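Local coordinates for SRPBCC family protein (Bacillus thuringiensis serovar konkukian, PDB 3F08) that is of unknown function but probably binds a lipid or other hydrophobic small molecule, as SRPBCC relatives do, at residues 2-7 with 120-125; 8-13 with 131-136; 16-21 with 68-73; 82-87 with 105-110. The protein carries 5 engineered substitutions. All blocks are in the same frame, centred on the assembly; numbering follows the deposited sequence.

Contact 1 (2-7 with 120-125); sequences AHTTTS and LVHGIY. Engineered in segment 120-125: Val-121 (natural residue Phe).
Thr-4 and Thr-6, alternate residues on one face of strand 3-7, aim their methyl groups at Val-121 and Tyr-125, and here the packing is tight. Thr-6 CG2 comes to 3.3 Å from Tyr-125 CB, while Thr-4 CG2 meets Val-121 CG1 (an engineered residue) at 3.6 Å and the ring atom Tyr-125 CE2 at 3.9 Å. In both threonines the hydroxyl is anti to the backbone N (chi1 -166° in Thr-4), which puts each methyl between the backbone N and the carbonyl carbon. Strand and helix axes run 23° from parallel, 8.2 Å apart: this is the first strand of a Bet v 1-like helix-grip fold lying against the long C-terminal helix. Tyr-125 carries its hydroxyl on to Tyr-84 and Ser-86, and its ring stacks with Trp-103. The more open flank belongs to His-122, partly exposed, whose side chain crosses those of both threonines at about a right angle. In van der Waals contacts, Thr-4 OG1 sits at its edge, 3.6 Å from His-122 CD2, and Thr-6 CB lies 3.5 Å from His-122 NE2.

Contact 2 (8-13 with 131-136); sequences MEIFGS and ALQHAF
Ile-10 spreads its branches over three side chains of the helix, Leu-132, Gln-133 and Phe-136. The side chains of Ile-10 and Leu-132 cross at about a right angle, with Ile-10 CG1 3.7 Å from Leu-132 CD2. With CG1 beside the backbone N (chi1 -62°), Ile-10 CG2 is left anti to that N and reaches Phe-136 CD2 at 3.8 Å, these side chains again nearly perpendicular. Past Gln-133 the isoleucine slides in the opposite direction. The glutamine chain bends at chi2 (74°) and brings its terminal amide over one face of the Phe-11 ring, the two planes 47° apart. Phe-136, for its part, lies beside the turn at the strand end, with CD1 3.9 Å from Gly-12 CA; Phe-11 is the centre of an inverse gamma turn there. This joins the end of strand 3-10 to the last turns of the C-terminal helix in the helix-grip fold, and Leu-132 and Phe-136 also pack on helix 14-21. The chemistry is therefore divided: an apolar cluster of Ile-10, Leu-132 and Phe-136, and a polar amide laid against an aromatic face and the backbone.

Contact 3 (16-21 with 68-73); sequences QVWQLI and RYYTYS
A G1 beta bulge, in which Arg-68 and Tyr-69 both face Asn-64, lies at the start of strand 69-73 where it meets helix 16-21 of this Bet v 1-like fold. Trp-18 carries the contact. Arg-68 CA stands 3.6 Å from the centroid of the Trp-18 six-membered ring and only 4° off the ring normal, a CH-pi contact squarely over the face. Arg-68 C lies 3.3 Å from Trp-18 CZ3. The aliphatic part of Arg-68 continues across the indole, with CB 3.7 Å from Trp-18 CD2, before a bend at chi3 (-59°) leads the guanidinium away to Glu-92 and the carbonyl of Val-90. Tyr-70 is approached at its edge: Ile-21 O lies in the ring plane, 3.4 Å from Tyr-70 CE2. A water links the two residues, donating to Ile-21 O at 2.6 Å and accepting from Tyr-70 OH at 2.8 Å; Tyr-70 OH also hydrogen-bonds Arg-46 NH1. Trp-18 NE1 bonds to Asp-65, and Arg-44 of the second subunit makes a cation-pi contact with the indole. Ile-21 packs on Val-90 of strand 81-92 and on Leu-132 of helix 114-137, so the short helix touches both the sheet and the C-terminal helix.

Contact 4 (82-87 with 105-110); sequences TNYLST and GTFTPV
Thr-82 and Thr-108 exchange two backbone hydrogen bonds, Thr-82 N to Thr-108 O at 2.9 Å and Thr-108 N to Thr-82 O at 2.8 Å, and Leu-85 and Thr-106 form a second such pair. Both are hydrogen-bonded pairs of the antiparallel hairpin of strands 81-92 and 99-109, part of the curved sheet of the helix-grip fold. Along the backbone, Ser-86 and Gly-105 make a non-hydrogen-bonded pair. Between the two hydrogen-bonded pairs the register shifts by one, a beta bulge at which the chain turns a corner through Thr-82 and Asn-83. Asn-83 has phi and psi of 55° and 35°, and its side chain lies alongside that of Thr-108, pointing the same way, so that ND2 donates to Thr-108 OG1 at 3.0 Å with an angle of 157° at the hydrogen. A water accompanies the bulge, donating to Asn-83 O and hydrogen-bonded to Thr-106 OG1.

Beyond these bonds the side chains pack in pairs. Tyr-84, whose hydroxyl is held by Tyr-125, runs side by side with Phe-107; Phe-107 CB touches the edge of the tyrosine ring, 3.7 Å from Tyr-84 CD1. Phe-107 also packs on Ala-117 and Val-121 of helix 114-137, so this face looks inward. At the outer end, Thr-82 CG2 touches both Thr-108 CB and Val-110 CG2, 3.6 Å from each.

In the fold
Contacts 1 and 2 are successive sections, centres about 18 Å apart, of one seam between strand 3-10 and helix 114-137. Contact 4 lies beside contact 1, centres about 10 Å apart, joined by the 2.6 Å hydrogen bond between Tyr-125 OH and Tyr-84 OH and by Gly-105 N to Thr-4 O at 2.8 Å. Contact 2 meets contact 3, about 13 Å away between centres, where Leu-132 CD1 packs 3.5 Å from Ile-21 CG2. Contacts 3 and 4 share the sheet through Tyr-72 N and Ser-86 O, 2.8 Å apart. Tyr-72, Tyr-84 and Tyr-125 gather between sheet and helix, the region where Bet v 1 relatives bind their ligands; no ligand site is established here.

Contact 1 (2-7 with 120-125)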
loop_
_atom_site.group_PDB
_atom_site.type_symbol
_atom_site.label_atom_id
_atom_site.label_comp_id
_atom_site.label_asym_id
_atom_site.label_seq_id
_atom_site.Cartn_x
_atom_site.Cartn_y
_atom_site.Cartn_z
ATOM N N ALA B 2 -19.768 -13.045 10.206
ATOM C CA ALA B 2 -19.670 -13.820 8.970
ATOM C C ALA B 2 -18.302 -13.754 8.300
ATOM O O ALA B 2 -17.687 -12.691 8.226
ATOM C CB ALA B 2 -20.739 -13.380 7.998
ATOM N N HIS B 3 -17.840 -14.899 7.802
ATOM C CA HIS B 3 -16.538 -14.980 7.150
ATOM C C HIS B 3 -16.488 -16.123 6.148
ATOM O O HIS B 3 -17.304 -17.039 6.191
ATOM C CB HIS B 3 -15.437 -15.199 8.190
ATOM C CG HIS B 3 -15.627 -16.436 9.015
ATOM N ND1 HIS B 3 -16.595 -16.536 9.993
ATOM C CD2 HIS B 3 -14.994 -17.634 8.989
ATOM C CE1 HIS B 3 -16.548 -17.742 10.533
ATOM N NE2 HIS B 3 -15.585 -18.428 9.942
ATOM N N THR B 4 -15.520 -16.068 5.244
ATOM C CA THR B 4 -15.364 -17.130 4.270
ATOM C C THR B 4 -13.943 -17.090 3.732
ATOM O O THR B 4 -13.282 -16.051 3.764
ATOM C CB THR B 4 -16.382 -17.002 3.103
ATOM O OG1 THR B 4 -16.412 -18.227 2.362
ATOM C CG2 THR B 4 -15.996 -15.865 2.166
ATOM N N THR B 5 -13.465 -18.230 3.254
ATOM C CA THR B 5 -12.124 -18.310 2.710
ATOM C C THR B 5 -12.069 -19.400 1.663
ATOM O O THR B 5 -12.795 -20.391 1.743
ATOM C CB THR B 5 -11.089 -18.673 3.785
ATOM O OG1 THR B 5 -11.136 -17.716 4.846
ATOM C CG2 THR B 5 -9.690 -18.676 3.188
ATOM N N THR B 6 -11.221 -19.205 0.666
ATOM C CA THR B 6 -11.048 -20.216 -0.354
ATOM C C THR B 6 -9.575 -20.183 -0.717
ATOM O O THR B 6 -8.927 -19.138 -0.643
ATOM C CB THR B 6 -11.921 -19.964 -1.604
ATOM O OG1 THR B 6 -11.842 -21.105 -2.469
ATOM C CG2 THR B 6 -11.454 -18.735 -2.357
ATOM N N SER B 7 -9.042 -21.335 -1.085
ATOM C CA SER B 7 -7.638 -21.428 -1.426
ATOM C C SER B 7 -7.451 -22.256 -2.680
ATOM O O SER B 7 -8.318 -23.045 -3.050
ATOM C CB SER B 7 -6.876 -22.062 -0.264
ATOM O OG SER B 7 -5.564 -22.393 -0.661
ATOM N N LEU B 120 -22.057 -15.799 -2.091
ATOM C CA LEU B 120 -21.746 -14.768 -3.074
ATOM C C LEU B 120 -20.270 -14.369 -2.992
ATOM O O LEU B 120 -19.581 -14.281 -4.003
ATOM C CB LEU B 120 -22.617 -13.537 -2.842
ATOM C CG LEU B 120 -22.178 -12.272 -3.583
ATOM C CD1 LEU B 120 -22.351 -12.461 -5.091
ATOM C CD2 LEU B 120 -23.003 -11.092 -3.100
ATOM N N VAL B 121 -19.796 -14.115 -1.781
ATOM C CA VAL B 121 -18.403 -13.730 -1.587
ATOM C C VAL B 121 -17.466 -14.870 -1.979
ATOM O O VAL B 121 -16.486 -14.658 -2.685
ATOM C CB VAL B 121 -18.152 -13.317 -0.128
ATOM C CG1 VAL B 121 -16.679 -13.028 0.094
ATOM C CG2 VAL B 121 -18.984 -12.078 0.200
ATOM N N HIS B 122 -17.775 -16.083 -1.535
ATOM C CA HIS B 122 -16.944 -17.232 -1.871
ATOM C C HIS B 122 -16.911 -17.414 -3.387
ATOM O O HIS B 122 -15.880 -17.763 -3.954
ATOM C CB HIS B 122 -17.485 -18.498 -1.192
ATOM C CG HIS B 122 -16.601 -19.695 -1.354
ATOM N ND1 HIS B 122 -16.581 -20.456 -2.503
ATOM C CD2 HIS B 122 -15.698 -20.258 -0.514
ATOM C CE1 HIS B 122 -15.708 -21.439 -2.362
ATOM N NE2 HIS B 122 -15.159 -21.340 -1.165
ATOM N N GLY B 123 -18.043 -17.165 -4.036
ATOM C CA GLY B 123 -18.118 -17.294 -5.482
ATOM C C GLY B 123 -17.201 -16.297 -6.173
ATOM O O GLY B 123 -16.593 -16.596 -7.198
ATOM N N ILE B 124 -17.105 -15.101 -5.610
ATOM C CA ILE B 124 -16.247 -14.074 -6.168
ATOM C C ILE B 124 -14.779 -14.481 -6.041
ATOM O O ILE B 124 -14.006 -14.371 -6.999
ATOM C CB ILE B 124 -16.476 -12.733 -5.456
ATOM C CG1 ILE B 124 -17.903 -12.254 -5.722
ATOM C CG2 ILE B 124 -15.462 -11.685 -5.952
ATOM C CD1 ILE B 124 -18.261 -10.960 -5.001
ATOM N N TYR B 125 -14.395 -14.963 -4.864
ATOM C CA TYR B 125 -13.017 -15.385 -4.645
ATOM C C TYR B 125 -12.655 -16.576 -5.527
ATOM O O TYR B 125 -11.576 -16.616 -6.117
ATOM C CB TYR B 125 -12.800 -15.782 -3.184
ATOM C CG TYR B 125 -13.030 -14.681 -2.180
ATOM C CD1 TYR B 125 -13.130 -13.345 -2.573
ATOM C CD2 TYR B 125 -13.103 -14.975 -0.818
ATOM C CE1 TYR B 125 -13.296 -12.321 -1.624
ATOM C CE2 TYR B 125 -13.264 -13.976 0.128
ATOM C CZ TYR B 125 -13.360 -12.650 -0.272
ATOM O OH TYR B 125 -13.505 -11.666 0.687
#

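Contact 2 (8-13 with 131-136)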
loop_
_atom_site.group_PDB
_atom_site.type_symbol
_atom_site.label_atom_id
_atom_site.label_comp_id
_atom_site.label_asym_id
_atom_site.label_seq_id
_atom_site.Cartn_x
_atom_site.Cartn_y
_atom_site.Cartn_z
HETATM N N MSE B 8 -6.319 -22.062 -3.342
HETATM C CA MSE B 8 -6.024 -22.820 -4.543
HETATM C C MSE B 8 -4.533 -22.836 -4.806
HETATM O O MSE B 8 -3.826 -21.862 -4.542
HETATM C CB MSE B 8 -6.767 -22.233 -5.751
HETATM C CG MSE B 8 -6.557 -23.017 -7.046
HETATM SE SE MSE B 8 -7.869 -22.663 -8.456
HETATM C CE MSE B 8 -9.146 -24.059 -8.045
ATOM N N GLU B 9 -4.049 -23.966 -5.303
ATOM C CA GLU B 9 -2.646 -24.090 -5.641
ATOM C C GLU B 9 -2.510 -23.510 -7.033
ATOM O O GLU B 9 -3.012 -24.078 -8.002
ATOM C CB GLU B 9 -2.210 -25.555 -5.658
ATOM C CG GLU B 9 -1.818 -26.122 -4.302
ATOM C CD GLU B 9 -0.520 -25.535 -3.765
ATOM O OE1 GLU B 9 0.480 -25.504 -4.516
ATOM O OE2 GLU B 9 -0.500 -25.116 -2.588
ATOM N N ILE B 10 -1.851 -22.367 -7.130
ATOM C CA ILE B 10 -1.646 -21.727 -8.415
ATOM C C ILE B 10 -0.315 -22.205 -8.974
ATOM O O ILE B 10 0.677 -22.272 -8.243
ATOM C CB ILE B 10 -1.635 -20.205 -8.256
ATOM C CG1 ILE B 10 -2.993 -19.753 -7.716
ATOM C CG2 ILE B 10 -1.327 -19.525 -9.602
ATOM C CD1 ILE B 10 -4.158 -20.115 -8.625
ATOM N N PHE B 11 -0.292 -22.535 -10.265
ATOM C CA PHE B 11 0.927 -23.034 -10.895
ATOM C C PHE B 11 1.899 -21.947 -11.289
ATOM O O PHE B 11 2.138 -21.713 -12.471
ATOM C CB PHE B 11 0.604 -23.869 -12.135
ATOM C CG PHE B 11 -0.319 -25.016 -11.868
ATOM C CD1 PHE B 11 -0.599 -25.411 -10.561
ATOM C CD2 PHE B 11 -0.906 -25.708 -12.925
ATOM C CE1 PHE B 11 -1.452 -26.484 -10.303
ATOM C CE2 PHE B 11 -1.763 -26.786 -12.686
ATOM C CZ PHE B 11 -2.037 -27.176 -11.370
ATOM N N GLY B 12 2.464 -21.290 -10.286
ATOM C CA GLY B 12 3.435 -20.236 -10.509
ATOM C C GLY B 12 4.195 -20.082 -9.204
ATOM O O GLY B 12 3.614 -20.300 -8.146
ATOM N N SER B 13 5.478 -19.732 -9.252
ATOM C CA SER B 13 6.237 -19.565 -8.013
ATOM C C SER B 13 5.628 -18.433 -7.196
ATOM O O SER B 13 4.861 -17.632 -7.719
ATOM C CB SER B 13 7.700 -19.232 -8.311
ATOM O OG SER B 13 7.808 -17.956 -8.914
ATOM N N ALA B 131 -9.433 -17.578 -12.449
ATOM C CA ALA B 131 -8.943 -16.632 -13.442
ATOM C C ALA B 131 -7.430 -16.506 -13.281
ATOM O O ALA B 131 -6.702 -16.412 -14.264
ATOM C CB ALA B 131 -9.618 -15.270 -13.261
ATOM N N LEU B 132 -6.959 -16.521 -12.038
ATOM C CA LEU B 132 -5.524 -16.430 -11.783
ATOM C C LEU B 132 -4.813 -17.674 -12.332
ATOM O O LEU B 132 -3.711 -17.586 -12.875
ATOM C CB LEU B 132 -5.264 -16.305 -10.271
ATOM C CG LEU B 132 -3.800 -16.246 -9.812
ATOM C CD1 LEU B 132 -3.104 -15.063 -10.468
ATOM C CD2 LEU B 132 -3.732 -16.137 -8.287
ATOM N N GLN B 133 -5.447 -18.837 -12.177
ATOM C CA GLN B 133 -4.871 -20.089 -12.665
ATOM C C GLN B 133 -4.775 -20.009 -14.179
ATOM O O GLN B 133 -3.771 -20.401 -14.775
ATOM C CB GLN B 133 -5.743 -21.292 -12.271
ATOM C CG GLN B 133 -5.122 -22.659 -12.616
ATOM C CD GLN B 133 -3.976 -23.059 -11.679
ATOM O OE1 GLN B 133 -4.116 -23.969 -10.855
ATOM N NE2 GLN B 133 -2.842 -22.377 -11.802
ATOM N N HIS B 134 -5.827 -19.487 -14.799
ATOM C CA HIS B 134 -5.859 -19.358 -16.244
ATOM C C HIS B 134 -4.734 -18.452 -16.733
ATOM O O HIS B 134 -4.101 -18.731 -17.749
ATOM C CB HIS B 134 -7.216 -18.810 -16.692
ATOM C CG HIS B 134 -7.291 -18.506 -18.155
ATOM N ND1 HIS B 134 -7.102 -17.237 -18.664
ATOM C CD2 HIS B 134 -7.518 -19.308 -19.222
ATOM C CE1 HIS B 134 -7.211 -17.272 -19.980
ATOM N NE2 HIS B 134 -7.465 -18.517 -20.344
ATOM N N ALA B 135 -4.486 -17.373 -15.997
ATOM C CA ALA B 135 -3.433 -16.428 -16.348
ATOM C C ALA B 135 -2.075 -17.121 -16.360
ATOM O O ALA B 135 -1.219 -16.815 -17.191
ATOM C CB ALA B 135 -3.426 -15.268 -15.353
ATOM N N PHE B 136 -1.876 -18.064 -15.447
ATOM C CA PHE B 136 -0.607 -18.771 -15.390
ATOM C C PHE B 136 -0.487 -19.948 -16.345
ATOM O O PHE B 136 0.591 -20.518 -16.511
ATOM C CB PHE B 136 -0.318 -19.194 -13.957
ATOM C CG PHE B 136 0.433 -18.159 -13.190
ATOM C CD1 PHE B 136 1.822 -18.081 -13.291
ATOM C CD2 PHE B 136 -0.243 -17.200 -12.441
ATOM C CE1 PHE B 136 2.528 -17.059 -12.658
ATOM C CE2 PHE B 136 0.451 -16.173 -11.807
ATOM C CZ PHE B 136 1.839 -16.100 -11.915
#

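Contact 3 (16-21 with 68-73)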
loop_
_atom_site.group_PDB
_atom_site.type_symbol
_atom_site.label_atom_id
_atom_site.label_comp_id
_atom_site.label_asym_id
_atom_site.label_seq_id
_atom_site.Cartn_x
_atom_site.Cartn_y
_atom_site.Cartn_z
ATOM N N GLN B 16 6.422 -15.136 -8.883
ATOM C CA GLN B 16 5.666 -14.831 -10.100
ATOM C C GLN B 16 4.257 -14.385 -9.731
ATOM O O GLN B 16 3.781 -13.364 -10.197
ATOM C CB GLN B 16 5.525 -16.058 -11.002
ATOM C CG GLN B 16 6.801 -16.724 -11.456
ATOM C CD GLN B 16 6.502 -18.005 -12.233
ATOM O OE1 GLN B 16 5.959 -17.959 -13.344
ATOM N NE2 GLN B 16 6.836 -19.150 -11.646
ATOM N N VAL B 17 3.594 -15.176 -8.895
ATOM C CA VAL B 17 2.235 -14.866 -8.487
ATOM C C VAL B 17 2.104 -13.523 -7.778
ATOM O O VAL B 17 1.223 -12.732 -8.114
ATOM C CB VAL B 17 1.665 -15.963 -7.573
ATOM C CG1 VAL B 17 0.218 -15.619 -7.192
ATOM C CG2 VAL B 17 1.734 -17.310 -8.288
ATOM N N TRP B 18 2.961 -13.268 -6.791
ATOM C CA TRP B 18 2.891 -11.998 -6.078
ATOM C C TRP B 18 3.267 -10.844 -7.013
ATOM O O TRP B 18 2.738 -9.742 -6.891
ATOM C CB TRP B 18 3.799 -12.009 -4.844
ATOM C CG TRP B 18 3.752 -10.709 -4.082
ATOM C CD1 TRP B 18 4.754 -9.787 -3.965
ATOM C CD2 TRP B 18 2.624 -10.171 -3.366
ATOM N NE1 TRP B 18 4.319 -8.705 -3.222
ATOM C CE2 TRP B 18 3.018 -8.916 -2.844
ATOM C CE3 TRP B 18 1.323 -10.625 -3.119
ATOM C CZ2 TRP B 18 2.154 -8.110 -2.084
ATOM C CZ3 TRP B 18 0.455 -9.818 -2.358
ATOM C CH2 TRP B 18 0.883 -8.575 -1.854
ATOM N N GLN B 19 4.168 -11.098 -7.957
ATOM C CA GLN B 19 4.560 -10.061 -8.909
ATOM C C GLN B 19 3.314 -9.656 -9.688
ATOM O O GLN B 19 3.054 -8.476 -9.907
ATOM C CB GLN B 19 5.600 -10.585 -9.903
ATOM C CG GLN B 19 6.892 -9.770 -9.982
ATOM C CD GLN B 19 6.668 -8.272 -10.133
ATOM O OE1 GLN B 19 6.175 -7.791 -11.160
ATOM N NE2 GLN B 19 7.034 -7.525 -9.102
ATOM N N LEU B 20 2.549 -10.662 -10.097
ATOM C CA LEU B 20 1.326 -10.476 -10.869
ATOM C C LEU B 20 0.185 -9.834 -10.074
ATOM O O LEU B 20 -0.394 -8.835 -10.509
ATOM C CB LEU B 20 0.854 -11.836 -11.406
ATOM C CG LEU B 20 0.077 -11.979 -12.723
ATOM C CD1 LEU B 20 -1.158 -12.819 -12.501
ATOM C CD2 LEU B 20 -0.298 -10.628 -13.278
ATOM N N ILE B 21 -0.128 -10.394 -8.908
ATOM C CA ILE B 21 -1.257 -9.903 -8.121
ATOM C C ILE B 21 -0.988 -8.957 -6.948
ATOM O O ILE B 21 -1.925 -8.405 -6.382
ATOM C CB ILE B 21 -2.087 -11.089 -7.591
ATOM C CG1 ILE B 21 -1.341 -11.794 -6.451
ATOM C CG2 ILE B 21 -2.313 -12.096 -8.720
ATOM C CD1 ILE B 21 -2.151 -12.882 -5.771
ATOM N N ARG B 68 3.729 -11.099 1.436
ATOM C CA ARG B 68 2.884 -11.220 0.253
ATOM C C ARG B 68 1.366 -11.217 0.440
ATOM O O ARG B 68 0.681 -12.176 0.077
ATOM C CB ARG B 68 3.303 -12.465 -0.540
ATOM C CG ARG B 68 4.805 -12.518 -0.861
ATOM C CD ARG B 68 5.160 -13.749 -1.690
ATOM N NE ARG B 68 4.807 -14.975 -0.985
ATOM C CZ ARG B 68 5.636 -15.664 -0.206
ATOM N NH1 ARG B 68 6.888 -15.262 -0.030
ATOM N NH2 ARG B 68 5.203 -16.755 0.411
ATOM N N TYR B 69 0.833 -10.139 0.995
ATOM C CA TYR B 69 -0.608 -10.042 1.144
ATOM C C TYR B 69 -1.027 -8.584 1.255
ATOM O O TYR B 69 -0.207 -7.714 1.562
ATOM C CB TYR B 69 -1.077 -10.816 2.386
ATOM C CG TYR B 69 -0.845 -10.113 3.708
ATOM C CD1 TYR B 69 -1.770 -9.199 4.204
ATOM C CD2 TYR B 69 0.287 -10.383 4.475
ATOM C CE1 TYR B 69 -1.582 -8.572 5.436
ATOM C CE2 TYR B 69 0.489 -9.764 5.710
ATOM C CZ TYR B 69 -0.450 -8.861 6.185
ATOM O OH TYR B 69 -0.268 -8.263 7.412
ATOM N N TYR B 70 -2.291 -8.319 0.943
ATOM C CA TYR B 70 -2.849 -6.990 1.110
ATOM C C TYR B 70 -4.287 -7.188 1.541
ATOM O O TYR B 70 -4.907 -8.206 1.229
ATOM C CB TYR B 70 -2.715 -6.102 -0.148
ATOM C CG TYR B 70 -3.515 -6.448 -1.384
ATOM C CD1 TYR B 70 -4.896 -6.246 -1.444
ATOM C CD2 TYR B 70 -2.865 -6.884 -2.535
ATOM C CE1 TYR B 70 -5.608 -6.468 -2.639
ATOM C CE2 TYR B 70 -3.553 -7.107 -3.715
ATOM C CZ TYR B 70 -4.918 -6.898 -3.768
ATOM O OH TYR B 70 -5.570 -7.113 -4.958
ATOM N N THR B 71 -4.782 -6.233 2.316
ATOM C CA THR B 71 -6.127 -6.291 2.849
ATOM C C THR B 71 -6.853 -5.044 2.401
ATOM O O THR B 71 -6.297 -3.949 2.443
ATOM C CB THR B 71 -6.089 -6.335 4.392
ATOM O OG1 THR B 71 -5.331 -7.479 4.811
ATOM C CG2 THR B 71 -7.505 -6.403 4.980
ATOM N N TYR B 72 -8.095 -5.210 1.975
ATOM C CA TYR B 72 -8.864 -4.077 1.517
ATOM C C TYR B 72 -10.286 -4.114 2.036
ATOM O O TYR B 72 -10.792 -5.163 2.455
ATOM C CB TYR B 72 -8.867 -4.038 -0.008
ATOM C CG TYR B 72 -9.530 -5.233 -0.655
ATOM C CD1 TYR B 72 -10.892 -5.227 -0.952
ATOM C CD2 TYR B 72 -8.786 -6.359 -0.999
ATOM C CE1 TYR B 72 -11.499 -6.318 -1.585
ATOM C CE2 TYR B 72 -9.379 -7.455 -1.630
ATOM C CZ TYR B 72 -10.735 -7.427 -1.922
ATOM O OH TYR B 72 -11.311 -8.512 -2.548
ATOM N N SER B 73 -10.923 -2.951 2.008
ATOM C CA SER B 73 -12.294 -2.811 2.452
ATOM C C SER B 73 -13.074 -2.261 1.271
ATOM O O SER B 73 -12.489 -1.800 0.295
ATOM C CB SER B 73 -12.367 -1.856 3.653
ATOM O OG SER B 73 -11.803 -0.589 3.355
HETATM O O HOH W 1 -4.017 -7.261 -7.313
#

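Contact 4 (82-87 with 105-110)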
loop_
_atom_site.group_PDB
_atom_site.type_symbol
_atom_site.label_atom_id
_atom_site.label_comp_id
_atom_site.label_asym_id
_atom_site.label_seq_id
_atom_site.Cartn_x
_atom_site.Cartn_y
_atom_site.Cartn_z
ATOM N N THR B 82 -21.821 -5.391 4.697
ATOM C CA THR B 82 -21.255 -4.196 5.296
ATOM C C THR B 82 -20.099 -4.664 6.175
ATOM O O THR B 82 -19.935 -5.863 6.389
ATOM C CB THR B 82 -22.301 -3.439 6.140
ATOM O OG1 THR B 82 -21.734 -2.213 6.606
ATOM C CG2 THR B 82 -22.735 -4.267 7.335
ATOM N N ASN B 83 -19.291 -3.736 6.673
ATOM C CA ASN B 83 -18.149 -4.110 7.503
ATOM C C ASN B 83 -17.269 -5.110 6.755
ATOM O O ASN B 83 -16.679 -6.008 7.349
ATOM C CB ASN B 83 -18.620 -4.741 8.816
ATOM C CG ASN B 83 -19.520 -3.819 9.621
ATOM O OD1 ASN B 83 -19.157 -2.683 9.920
ATOM N ND2 ASN B 83 -20.698 -4.314 9.982
ATOM N N TYR B 84 -17.176 -4.941 5.444
ATOM C CA TYR B 84 -16.395 -5.843 4.608
ATOM C C TYR B 84 -14.881 -5.626 4.644
ATOM O O TYR B 84 -14.396 -4.517 4.424
ATOM C CB TYR B 84 -16.868 -5.721 3.165
ATOM C CG TYR B 84 -16.249 -6.740 2.244
ATOM C CD1 TYR B 84 -16.745 -8.033 2.187
ATOM C CD2 TYR B 84 -15.172 -6.408 1.419
ATOM C CE1 TYR B 84 -16.197 -8.975 1.332
ATOM C CE2 TYR B 84 -14.609 -7.341 0.558
ATOM C CZ TYR B 84 -15.132 -8.629 0.516
ATOM O OH TYR B 84 -14.612 -9.571 -0.342
ATOM N N LEU B 85 -14.148 -6.697 4.930
ATOM C CA LEU B 85 -12.691 -6.677 4.941
ATOM C C LEU B 85 -12.268 -7.929 4.202
ATOM O O LEU B 85 -12.824 -8.996 4.439
ATOM C CB LEU B 85 -12.118 -6.740 6.355
ATOM C CG LEU B 85 -11.806 -5.442 7.091
ATOM C CD1 LEU B 85 -11.030 -5.795 8.356
ATOM C CD2 LEU B 85 -10.982 -4.499 6.219
ATOM N N SER B 86 -11.286 -7.810 3.317
ATOM C CA SER B 86 -10.829 -8.964 2.557
ATOM C C SER B 86 -9.313 -8.983 2.445
ATOM O O SER B 86 -8.679 -7.943 2.301
ATOM C CB SER B 86 -11.448 -8.950 1.157
ATOM O OG SER B 86 -11.108 -10.121 0.433
ATOM N N THR B 87 -8.738 -10.175 2.514
ATOM C CA THR B 87 -7.300 -10.317 2.410
ATOM C C THR B 87 -6.950 -11.396 1.396
ATOM O O THR B 87 -7.537 -12.475 1.396
ATOM C CB THR B 87 -6.674 -10.711 3.762
ATOM O OG1 THR B 87 -6.906 -9.672 4.719
ATOM C CG2 THR B 87 -5.161 -10.931 3.611
ATOM N N GLY B 105 -12.391 -13.357 3.640
ATOM C CA GLY B 105 -13.105 -12.149 3.988
ATOM C C GLY B 105 -14.019 -12.270 5.188
ATOM O O GLY B 105 -14.491 -13.362 5.532
ATOM N N THR B 106 -14.244 -11.132 5.839
ATOM C CA THR B 106 -15.124 -11.036 6.995
ATOM C C THR B 106 -16.098 -9.917 6.657
ATOM O O THR B 106 -15.713 -8.898 6.075
ATOM C CB THR B 106 -14.342 -10.697 8.273
ATOM O OG1 THR B 106 -13.636 -9.468 8.091
ATOM C CG2 THR B 106 -13.337 -11.795 8.581
ATOM N N PHE B 107 -17.361 -10.102 7.015
ATOM C CA PHE B 107 -18.373 -9.116 6.679
ATOM C C PHE B 107 -19.672 -9.396 7.428
ATOM O O PHE B 107 -19.835 -10.450 8.043
ATOM C CB PHE B 107 -18.646 -9.192 5.181
ATOM C CG PHE B 107 -18.740 -10.606 4.673
ATOM C CD1 PHE B 107 -17.593 -11.295 4.271
ATOM C CD2 PHE B 107 -19.959 -11.278 4.671
ATOM C CE1 PHE B 107 -17.656 -12.638 3.888
ATOM C CE2 PHE B 107 -20.039 -12.620 4.290
ATOM C CZ PHE B 107 -18.885 -13.303 3.897
ATOM N N THR B 108 -20.594 -8.443 7.359
ATOM C CA THR B 108 -21.890 -8.590 8.000
ATOM C C THR B 108 -22.914 -8.580 6.880
ATOM O O THR B 108 -22.940 -7.660 6.064
ATOM C CB THR B 108 -22.209 -7.423 8.960
ATOM O OG1 THR B 108 -21.135 -7.242 9.890
ATOM C CG2 THR B 108 -23.483 -7.721 9.741
ATOM N N PRO B 109 -23.751 -9.622 6.803
ATOM C CA PRO B 109 -24.764 -9.668 5.745
ATOM C C PRO B 109 -25.832 -8.594 5.953
ATOM O O PRO B 109 -26.189 -8.275 7.083
ATOM C CB PRO B 109 -25.342 -11.075 5.881
ATOM C CG PRO B 109 -24.209 -11.856 6.470
ATOM C CD PRO B 109 -23.676 -10.910 7.508
ATOM N N VAL B 110 -26.333 -8.035 4.859
ATOM C CA VAL B 110 -27.366 -7.010 4.936
ATOM C C VAL B 110 -28.480 -7.330 3.949
ATOM O O VAL B 110 -28.254 -7.330 2.742
ATOM C CB VAL B 110 -26.809 -5.602 4.597
ATOM C CG1 VAL B 110 -27.943 -4.581 4.599
ATOM C CG2 VAL B 110 -25.743 -5.206 5.602
HETATM O O HOH W 2 -15.278 -7.240 9.014
#